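Long-range contacts in taurocyamine kinase (Schistosoma mansoni, PDB 4WOD), which catalyses the reversible transfer of phosphate between ATP and the guanidino compound taurocyamine, with magnesium as cofactor: residues A[453-461]-A[620-628]; A[478-489]-A[637-646]. The protein carries 4 engineered substitutions. All coordinates share one frame; numbering follows the deposited sequence.

Interaction 1. Residues A[453-461]-A[620-628]; sequences SAFKHPAPT and AHSDKYGYI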
loop_
_atom_site.group_PDB
_atom_site.type_symbol
_atom_site.label_atom_id
_atom_site.label_comp_id
_atom_site.label_asym_id
_atom_site.label_seq_id
_atom_site.Cartn_x
_atom_site.Cartn_y
_atom_site.Cartn_z
ATOM N N SER A 453 21.690 -33.139 -12.962
ATOM C CA SER A 453 22.319 -33.857 -14.060
ATOM C C SER A 453 23.781 -33.420 -14.262
ATOM O O SER A 453 24.165 -32.283 -13.944
ATOM C CB SER A 453 21.516 -33.641 -15.339
ATOM O OG SER A 453 22.298 -33.921 -16.487
ATOM N N ALA A 454 24.585 -34.336 -14.796
ATOM C CA ALA A 454 25.988 -34.086 -15.103
ATOM C C ALA A 454 26.159 -33.137 -16.276
ATOM O O ALA A 454 27.217 -32.516 -16.433
ATOM C CB ALA A 454 26.688 -35.397 -15.416
ATOM N N PHE A 455 25.120 -33.047 -17.109
ATOM C CA PHE A 455 25.214 -32.348 -18.394
ATOM C C PHE A 455 24.817 -30.869 -18.335
ATOM O O PHE A 455 23.889 -30.490 -17.609
ATOM C CB PHE A 455 24.340 -33.055 -19.437
ATOM C CG PHE A 455 24.723 -34.491 -19.680
ATOM C CD1 PHE A 455 25.811 -34.804 -20.485
ATOM C CD2 PHE A 455 23.988 -35.531 -19.112
ATOM C CE1 PHE A 455 26.175 -36.124 -20.717
ATOM C CE2 PHE A 455 24.342 -36.858 -19.344
ATOM C CZ PHE A 455 25.440 -37.154 -20.151
ATOM N N LYS A 456 25.511 -30.045 -19.117
ATOM C CA LYS A 456 25.105 -28.657 -19.309
ATOM C C LYS A 456 23.699 -28.625 -19.877
ATOM O O LYS A 456 23.363 -29.462 -20.727
ATOM C CB LYS A 456 26.043 -27.916 -20.266
ATOM C CG LYS A 456 27.498 -28.312 -20.208
ATOM C CD LYS A 456 28.241 -27.664 -21.369
ATOM C CE LYS A 456 29.748 -27.856 -21.251
ATOM N NZ LYS A 456 30.264 -27.184 -20.033
ATOM N N HIS A 457 22.886 -27.677 -19.402
ATOM C CA HIS A 457 21.555 -27.400 -19.966
ATOM C C HIS A 457 21.692 -27.322 -21.475
ATOM O O HIS A 457 22.697 -26.832 -21.981
ATOM C CB HIS A 457 20.979 -26.074 -19.407
ATOM C CG HIS A 457 19.509 -25.863 -19.672
ATOM N ND1 HIS A 457 19.037 -25.193 -20.784
ATOM C CD2 HIS A 457 18.411 -26.224 -18.960
ATOM C CE1 HIS A 457 17.714 -25.152 -20.747
ATOM N NE2 HIS A 457 17.310 -25.776 -19.654
ATOM N N PRO A 458 20.693 -27.845 -22.203
ATOM C CA PRO A 458 20.733 -27.733 -23.665
ATOM C C PRO A 458 20.974 -26.285 -24.089
ATOM O O PRO A 458 20.472 -25.374 -23.422
ATOM C CB PRO A 458 19.324 -28.210 -24.110
ATOM C CG PRO A 458 18.514 -28.431 -22.845
ATOM C CD PRO A 458 19.520 -28.618 -21.741
ATOM N N ALA A 459 21.763 -26.059 -25.135
ATOM C CA ALA A 459 21.880 -24.715 -25.699
ATOM C C ALA A 459 20.503 -24.270 -26.171
ATOM O O ALA A 459 19.611 -25.103 -26.338
ATOM C CB ALA A 459 22.886 -24.686 -26.852
ATOM N N PRO A 460 20.309 -22.953 -26.342
ATOM C CA PRO A 460 19.064 -22.499 -26.962
ATOM C C PRO A 460 18.788 -23.272 -28.247
ATOM O O PRO A 460 19.595 -23.236 -29.171
ATOM C CB PRO A 460 19.329 -21.008 -27.236
ATOM C CG PRO A 460 20.700 -20.703 -26.640
ATOM C CD PRO A 460 21.041 -21.833 -25.732
ATOM N N THR A 461 17.681 -24.003 -28.278
ATOM C CA THR A 461 17.324 -24.814 -29.439
ATOM C C THR A 461 15.968 -24.333 -29.949
ATOM O O THR A 461 14.931 -24.858 -29.558
ATOM C CB THR A 461 17.272 -26.318 -29.094
ATOM O OG1 THR A 461 18.510 -26.720 -28.493
ATOM C CG2 THR A 461 17.019 -27.161 -30.337
ATOM N N ALA A 620 21.689 -13.388 -19.284
ATOM C CA ALA A 620 22.155 -14.271 -18.208
ATOM C C ALA A 620 21.755 -15.750 -18.477
ATOM O O ALA A 620 20.580 -16.066 -18.660
ATOM C CB ALA A 620 21.597 -13.788 -16.854
ATOM N N HIS A 621 22.727 -16.655 -18.513
ATOM C CA HIS A 621 22.449 -18.059 -18.847
ATOM C C HIS A 621 23.258 -19.017 -17.969
ATOM O O HIS A 621 24.401 -18.733 -17.637
ATOM C CB HIS A 621 22.747 -18.327 -20.331
ATOM C CG HIS A 621 22.353 -19.697 -20.799
ATOM N ND1 HIS A 621 23.187 -20.795 -20.686
ATOM C CD2 HIS A 621 21.231 -20.143 -21.417
ATOM C CE1 HIS A 621 22.583 -21.858 -21.191
ATOM N NE2 HIS A 621 21.396 -21.489 -21.643
ATOM N N SER A 622 22.672 -20.162 -17.627
ATOM C CA SER A 622 23.312 -21.102 -16.709
ATOM C C SER A 622 23.520 -22.492 -17.312
ATOM O O SER A 622 22.653 -23.024 -17.998
ATOM C CB SER A 622 22.473 -21.222 -15.433
ATOM O OG SER A 622 22.817 -22.379 -14.703
ATOM N N ASP A 623 24.669 -23.093 -17.026
ATOM C CA ASP A 623 24.914 -24.469 -17.442
ATOM C C ASP A 623 23.932 -25.420 -16.738
ATOM O O ASP A 623 23.470 -26.400 -17.317
ATOM C CB ASP A 623 26.359 -24.868 -17.144
ATOM C CG ASP A 623 27.307 -24.549 -18.282
ATOM O OD1 ASP A 623 26.877 -23.939 -19.290
ATOM O OD2 ASP A 623 28.499 -24.915 -18.163
ATOM N N LYS A 624 23.615 -25.100 -15.490
ATOM C CA LYS A 624 22.637 -25.841 -14.698
ATOM C C LYS A 624 21.188 -25.594 -15.174
ATOM O O LYS A 624 20.452 -26.542 -15.473
ATOM C CB LYS A 624 22.748 -25.456 -13.207
ATOM C CG LYS A 624 24.160 -25.574 -12.591
ATOM C CD LYS A 624 24.169 -25.312 -11.066
ATOM C CE LYS A 624 24.015 -23.837 -10.713
ATOM N NZ LYS A 624 25.211 -22.983 -11.006
ATOM N N TYR A 625 20.786 -24.323 -15.256
ATOM C CA TYR A 625 19.353 -23.998 -15.384
ATOM C C TYR A 625 18.911 -23.340 -16.699
ATOM O O TYR A 625 17.740 -22.989 -16.830
ATOM C CB TYR A 625 18.924 -23.085 -14.222
ATOM C CG TYR A 625 19.318 -23.619 -12.862
ATOM C CD1 TYR A 625 18.966 -24.910 -12.475
ATOM C CD2 TYR A 625 20.067 -22.843 -11.980
ATOM C CE1 TYR A 625 19.337 -25.412 -11.235
ATOM C CE2 TYR A 625 20.438 -23.331 -10.741
ATOM C CZ TYR A 625 20.080 -24.614 -10.377
ATOM O OH TYR A 625 20.460 -25.092 -9.142
ATOM N N GLY A 626 19.807 -23.147 -17.664
ATOM C CA GLY A 626 19.386 -22.466 -18.893
ATOM C C GLY A 626 19.262 -20.964 -18.670
ATOM O O GLY A 626 20.066 -20.394 -17.938
ATOM N N TYR A 627 18.273 -20.306 -19.287
ATOM C CA TYR A 627 18.140 -18.867 -19.084
ATOM C C TYR A 627 17.763 -18.562 -17.633
ATOM O O TYR A 627 16.889 -19.201 -17.033
ATOM C CB TYR A 627 17.143 -18.233 -20.082
ATOM C CG TYR A 627 17.772 -18.134 -21.464
ATOM C CD1 TYR A 627 18.792 -17.228 -21.710
ATOM C CD2 TYR A 627 17.391 -18.988 -22.489
ATOM C CE1 TYR A 627 19.395 -17.145 -22.953
ATOM C CE2 TYR A 627 17.986 -18.927 -23.738
ATOM C CZ TYR A 627 18.989 -18.004 -23.962
ATOM O OH TYR A 627 19.594 -17.941 -25.196
ATOM N N ILE A 628 18.488 -17.613 -17.064
ATOM C CA ILE A 628 18.267 -17.184 -15.684
ATOM C C ILE A 628 17.214 -16.092 -15.621
ATOM O O ILE A 628 17.214 -15.172 -16.443
ATOM C CB ILE A 628 19.583 -16.685 -15.060
ATOM C CG1 ILE A 628 20.542 -17.866 -14.923
ATOM C CG2 ILE A 628 19.331 -15.986 -13.697
ATOM C CD1 ILE A 628 21.981 -17.441 -14.862
HETATM O O HOH W 1 19.245 -23.010 -23.178
#

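Interaction 2. Residues A[478-489]-A[637-646]; sequences KFIVSTRVRVGR and TSMRASVLLK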
loop_
_atom_site.group_PDB
_atom_site.type_symbol
_atom_site.label_atom_id
_atom_site.label_comp_id
_atom_site.label_asym_id
_atom_site.label_seq_id
_atom_site.Cartn_x
_atom_site.Cartn_y
_atom_site.Cartn_z
ATOM N N LYS A 478 -13.266 -20.476 -35.650
ATOM C CA LYS A 478 -12.755 -20.223 -34.329
ATOM C C LYS A 478 -12.861 -21.411 -33.370
ATOM O O LYS A 478 -13.941 -21.884 -33.015
ATOM C CB LYS A 478 -13.461 -18.997 -33.728
ATOM C CG LYS A 478 -12.660 -17.682 -33.767
ATOM C CD LYS A 478 -13.420 -16.574 -34.499
ATOM C CE LYS A 478 -12.882 -15.184 -34.160
ATOM N NZ LYS A 478 -13.252 -14.147 -35.177
ATOM N N PHE A 479 -11.691 -21.892 -32.985
ATOM C CA PHE A 479 -11.493 -22.495 -31.689
ATOM C C PHE A 479 -10.538 -21.544 -30.973
ATOM O O PHE A 479 -10.610 -21.352 -29.759
ATOM C CB PHE A 479 -10.920 -23.906 -31.803
ATOM C CG PHE A 479 -11.912 -24.919 -32.286
ATOM C CD1 PHE A 479 -12.039 -25.198 -33.638
ATOM C CD2 PHE A 479 -12.734 -25.578 -31.387
ATOM C CE1 PHE A 479 -12.960 -26.130 -34.078
ATOM C CE2 PHE A 479 -13.654 -26.509 -31.823
ATOM C CZ PHE A 479 -13.767 -26.786 -33.168
ATOM N N ILE A 480 -9.675 -20.909 -31.762
ATOM C CA ILE A 480 -8.615 -20.064 -31.224
ATOM C C ILE A 480 -8.806 -18.579 -31.522
ATOM O O ILE A 480 -8.730 -18.143 -32.672
ATOM C CB ILE A 480 -7.246 -20.502 -31.761
ATOM C CG1 ILE A 480 -6.950 -21.931 -31.294
ATOM C CG2 ILE A 480 -6.161 -19.512 -31.315
ATOM C CD1 ILE A 480 -5.720 -22.559 -31.931
ATOM N N VAL A 481 -9.061 -17.810 -30.471
ATOM C CA VAL A 481 -9.195 -16.362 -30.591
ATOM C C VAL A 481 -7.855 -15.687 -30.889
ATOM O O VAL A 481 -7.769 -14.785 -31.728
ATOM C CB VAL A 481 -9.792 -15.758 -29.313
ATOM C CG1 VAL A 481 -9.861 -14.239 -29.426
ATOM C CG2 VAL A 481 -11.176 -16.353 -29.042
ATOM N N SER A 482 -6.797 -16.134 -30.217
ATOM C CA SER A 482 -5.484 -15.529 -30.424
ATOM C C SER A 482 -4.358 -16.404 -29.887
ATOM O O SER A 482 -4.571 -17.261 -29.032
ATOM C CB SER A 482 -5.414 -14.146 -29.770
ATOM O OG SER A 482 -5.597 -14.247 -28.367
ATOM N N THR A 483 -3.159 -16.154 -30.393
ATOM C CA THR A 483 -1.976 -16.931 -30.035
ATOM C C THR A 483 -0.875 -15.984 -29.555
ATOM O O THR A 483 -0.790 -14.843 -29.999
ATOM C CB THR A 483 -1.493 -17.771 -31.241
ATOM O OG1 THR A 483 -2.590 -18.553 -31.727
ATOM C CG2 THR A 483 -0.332 -18.707 -30.861
ATOM N N ARG A 484 -0.030 -16.480 -28.653
ATOM C CA ARG A 484 0.962 -15.682 -27.974
ATOM C C ARG A 484 2.101 -16.616 -27.562
ATOM O O ARG A 484 1.855 -17.746 -27.125
ATOM C CB ARG A 484 0.322 -14.990 -26.754
ATOM C CG ARG A 484 1.189 -13.990 -25.940
ATOM C CD ARG A 484 0.417 -13.616 -24.649
ATOM N NE ARG A 484 1.034 -12.591 -23.791
ATOM C CZ ARG A 484 1.790 -12.851 -22.722
ATOM N NH1 ARG A 484 2.069 -14.098 -22.391
ATOM N NH2 ARG A 484 2.284 -11.859 -21.981
ATOM N N VAL A 485 3.339 -16.175 -27.751
ATOM C CA VAL A 485 4.478 -16.838 -27.105
ATOM C C VAL A 485 5.340 -15.757 -26.488
ATOM O O VAL A 485 5.606 -14.748 -27.110
ATOM C CB VAL A 485 5.340 -17.699 -28.067
ATOM C CG1 VAL A 485 6.379 -18.514 -27.259
ATOM C CG2 VAL A 485 4.475 -18.622 -28.885
ATOM N N ARG A 486 5.779 -15.962 -25.253
ATOM C CA ARG A 486 6.698 -15.016 -24.655
ATOM C C ARG A 486 7.882 -15.724 -24.002
ATOM O O ARG A 486 7.819 -16.934 -23.723
ATOM C CB ARG A 486 5.985 -14.135 -23.625
ATOM C CG ARG A 486 5.459 -14.838 -22.397
ATOM C CD ARG A 486 6.509 -14.971 -21.265
ATOM N NE ARG A 486 5.913 -15.505 -20.035
ATOM C CZ ARG A 486 6.522 -16.312 -19.171
ATOM N NH1 ARG A 486 7.763 -16.724 -19.383
ATOM N NH2 ARG A 486 5.874 -16.713 -18.084
ATOM N N VAL A 487 8.936 -14.954 -23.741
ATOM C CA VAL A 487 10.036 -15.429 -22.892
ATOM C C VAL A 487 10.460 -14.361 -21.901
ATOM O O VAL A 487 10.270 -13.165 -22.147
ATOM C CB VAL A 487 11.284 -15.852 -23.710
ATOM C CG1 VAL A 487 10.997 -17.104 -24.565
ATOM C CG2 VAL A 487 11.789 -14.689 -24.552
ATOM N N GLY A 488 11.038 -14.793 -20.777
ATOM C CA GLY A 488 11.748 -13.886 -19.899
ATOM C C GLY A 488 13.230 -13.844 -20.240
ATOM O O GLY A 488 13.762 -14.836 -20.718
ATOM N N ARG A 489 13.885 -12.696 -20.025
ATOM C CA ARG A 489 15.352 -12.600 -20.147
ATOM C C ARG A 489 15.924 -11.657 -19.093
ATOM O O ARG A 489 15.299 -10.665 -18.711
ATOM C CB ARG A 489 15.794 -12.119 -21.547
ATOM C CG ARG A 489 15.562 -13.105 -22.707
ATOM C CD ARG A 489 16.532 -14.331 -22.658
ATOM N NE ARG A 489 16.371 -15.261 -23.787
ATOM C CZ ARG A 489 15.515 -16.280 -23.839
ATOM N NH1 ARG A 489 14.697 -16.532 -22.828
ATOM N NH2 ARG A 489 15.464 -17.051 -24.922
ATOM N N THR A 637 13.888 -22.520 -20.592
ATOM C CA THR A 637 13.473 -21.792 -21.784
ATOM C C THR A 637 12.899 -20.435 -21.432
ATOM O O THR A 637 12.917 -19.515 -22.248
ATOM C CB THR A 637 12.392 -22.551 -22.557
ATOM O OG1 THR A 637 11.230 -22.668 -21.724
ATOM C CG2 THR A 637 12.882 -23.925 -22.968
ATOM N N SER A 638 12.339 -20.352 -20.226
ATOM C CA SER A 638 11.571 -19.202 -19.781
ATOM C C SER A 638 10.432 -18.901 -20.740
ATOM O O SER A 638 10.066 -17.750 -20.903
ATOM C CB SER A 638 12.460 -17.968 -19.646
ATOM O OG SER A 638 11.774 -16.963 -18.922
ATOM N N MET A 639 9.909 -19.936 -21.382
ATOM C CA MET A 639 9.000 -19.779 -22.514
ATOM C C MET A 639 7.609 -20.222 -22.179
ATOM O O MET A 639 7.395 -21.331 -21.692
ATOM C CB MET A 639 9.485 -20.570 -23.726
ATOM C CG MET A 639 8.565 -20.441 -24.938
ATOM S SD MET A 639 9.271 -21.143 -26.448
ATOM C CE MET A 639 10.359 -19.782 -26.942
ATOM N N ARG A 640 6.658 -19.350 -22.470
ATOM C CA ARG A 640 5.262 -19.664 -22.319
ATOM C C ARG A 640 4.540 -19.365 -23.624
ATOM O O ARG A 640 4.433 -18.205 -24.032
ATOM C CB ARG A 640 4.653 -18.871 -21.152
ATOM C CG ARG A 640 3.178 -19.172 -20.877
ATOM C CD ARG A 640 2.669 -18.246 -19.760
ATOM N NE ARG A 640 1.275 -18.463 -19.388
ATOM C CZ ARG A 640 0.226 -17.992 -20.061
ATOM N NH1 ARG A 640 0.400 -17.287 -21.172
ATOM N NH2 ARG A 640 -1.005 -18.231 -19.626
ATOM N N ALA A 641 4.101 -20.428 -24.294
ATOM C CA ALA A 641 3.253 -20.311 -25.475
ATOM C C ALA A 641 1.813 -20.579 -25.080
ATOM O O ALA A 641 1.525 -21.503 -24.316
ATOM C CB ALA A 641 3.683 -21.274 -26.549
ATOM N N SER A 642 0.896 -19.806 -25.630
ATOM C CA SER A 642 -0.467 -19.904 -25.172
ATOM C C SER A 642 -1.454 -19.568 -26.264
ATOM O O SER A 642 -1.100 -18.947 -27.270
ATOM C CB SER A 642 -0.682 -18.986 -23.964
ATOM O OG SER A 642 -0.588 -17.627 -24.340
ATOM N N VAL A 643 -2.692 -20.007 -26.065
ATOM C CA VAL A 643 -3.798 -19.637 -26.943
ATOM C C VAL A 643 -5.004 -19.240 -26.124
ATOM O O VAL A 643 -5.206 -19.727 -25.014
ATOM C CB VAL A 643 -4.220 -20.792 -27.898
ATOM C CG1 VAL A 643 -3.136 -21.072 -28.920
ATOM C CG2 VAL A 643 -4.594 -22.053 -27.108
ATOM N N LEU A 644 -5.810 -18.347 -26.682
ATOM C CA LEU A 644 -7.133 -18.104 -26.148
ATOM C C LEU A 644 -8.094 -19.057 -26.872
ATOM O O LEU A 644 -8.399 -18.869 -28.052
ATOM C CB LEU A 644 -7.530 -16.642 -26.334
ATOM C CG LEU A 644 -8.662 -16.152 -25.441
ATOM C CD1 LEU A 644 -8.486 -16.696 -24.031
ATOM C CD2 LEU A 644 -8.670 -14.643 -25.433
ATOM N N LEU A 645 -8.538 -20.095 -26.163
ATOM C CA LEU A 645 -9.261 -21.206 -26.783
ATOM C C LEU A 645 -10.747 -21.263 -26.404
ATOM O O LEU A 645 -11.105 -21.234 -25.220
ATOM C CB LEU A 645 -8.586 -22.528 -26.413
ATOM C CG LEU A 645 -9.070 -23.810 -27.099
ATOM C CD1 LEU A 645 -8.795 -23.761 -28.590
ATOM C CD2 LEU A 645 -8.417 -25.033 -26.471
ATOM N N LYS A 646 -11.605 -21.357 -27.418
ATOM C CA LYS A 646 -13.042 -21.540 -27.194
ATOM C C LYS A 646 -13.433 -23.012 -27.241
ATOM O O LYS A 646 -13.484 -23.621 -28.308
ATOM C CB LYS A 646 -13.858 -20.761 -28.225
ATOM C CG LYS A 646 -13.545 -19.279 -28.264
ATOM C CD LYS A 646 -14.562 -18.527 -29.095
ATOM C CE LYS A 646 -14.635 -19.084 -30.495
ATOM N NZ LYS A 646 -15.531 -18.269 -31.357
HETATM O O HOH W 2 2.082 -16.938 -23.735
HETATM O O HOH W 3 13.923 -19.267 -24.595
#

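Interaction 1. Residues A[453-461]-A[620-628]
With CG opposite the backbone N (chi1 -167°) and chi2 at -92°, His457 lays one face of its ring against the turn of the hairpin 621-627. Gly626 CA sits over that face, 3.5 Å from the ring centroid, as a CH-pi contact. The carbonyl carbon of Tyr625 covers the rim of the same face, and Pro458 CD lies over the other. The backbone N of His457 gives a short, nearly straight hydrogen bond to Asp623 O (2.5 Å, 170°). The ring donates from ND1 to its own neighbour, Pro458 O, at 3.0 Å, which helps to hold it in place. Water 1 joins the same carbonyl to His621 NE2, 2.7 Å from Pro458 O. Lys456 and Asp623 run side by side, and NZ to OD2 is a weak salt bridge of 3.4 Å. Further on, Pro460 crosses Tyr627 at about a right angle, with CG 3.3 Å from the phenol OH. Within the hairpin, Ser622 OG accepts from Tyr625 N, an ST motif. The loop between helix 437-448 and strand 480-489 thus packs on this two-stranded hairpin. Helix 437-448 also takes Tyr625, whose OH bonds to Asp441.

Interaction 2. Residues A[478-489]-A[637-646]
Strands 482-489 and 639-646 run antiparallel, with axes 4.6 Å apart at 169°. Arg484 pairs with Ser642, and Arg486 with Arg640, as hydrogen-bonded pairs. The chain turns a corner at Val481, but bonding runs through it: Val481 N donates to Leu644 O, and Lys646 N to Phe479 O. At the other end, Gly488 N donates to O and OG of Ser638. On one face, Val485 CG2 meets Ala641 CB at 3.6 Å, and Met639 bends at chi3 to bring CE to Val487 CG1, also 3.6 Å. Helices 599-614 and 695-715 cover this apolar face. Both are central strands of the eight-stranded antiparallel sheet of the phosphagen kinase catalytic domain. The other face carries Ser482, Arg484, Arg486, Arg640, Ser642 and Leu644, all predicted to bind ATP. Arg484 and Arg640 are extended and cross at a slant, their guanidinium planes 75° apart and NH1 to NH1 3.8 Å, consistent with a phosphate pocket. Water 2 bridges them, accepting from Arg484 NH1 and weakly from Arg640 NH1, and donating to Arg640 O. Arg640 NH2 forms a salt bridge to Asp684. Arg486 folds back at chi2 (87°), laying its guanidinium face over Arg640 CB, while NH1 bonds to Asn634.

Both contacts lie in the second of the two repeats. Interaction 2 is the larger and more buried, joining two neighbouring strands of the main sheet. Interaction 1 is a more exposed contact between a loop and a small hairpin. Backbone pairing dominates interaction 2, with apolar packing on one face and arginines of the predicted ATP site on the other. Interaction 1 has a single backbone hydrogen bond across it and relies on a histidine ring, a proline, a weak salt bridge and a bridging water. Strand 626-627 is followed in the chain by strand 639-646. The two contacts meet where Arg489 makes a cation-pi contact with Tyr627, with NH2 3.4 Å from CE2.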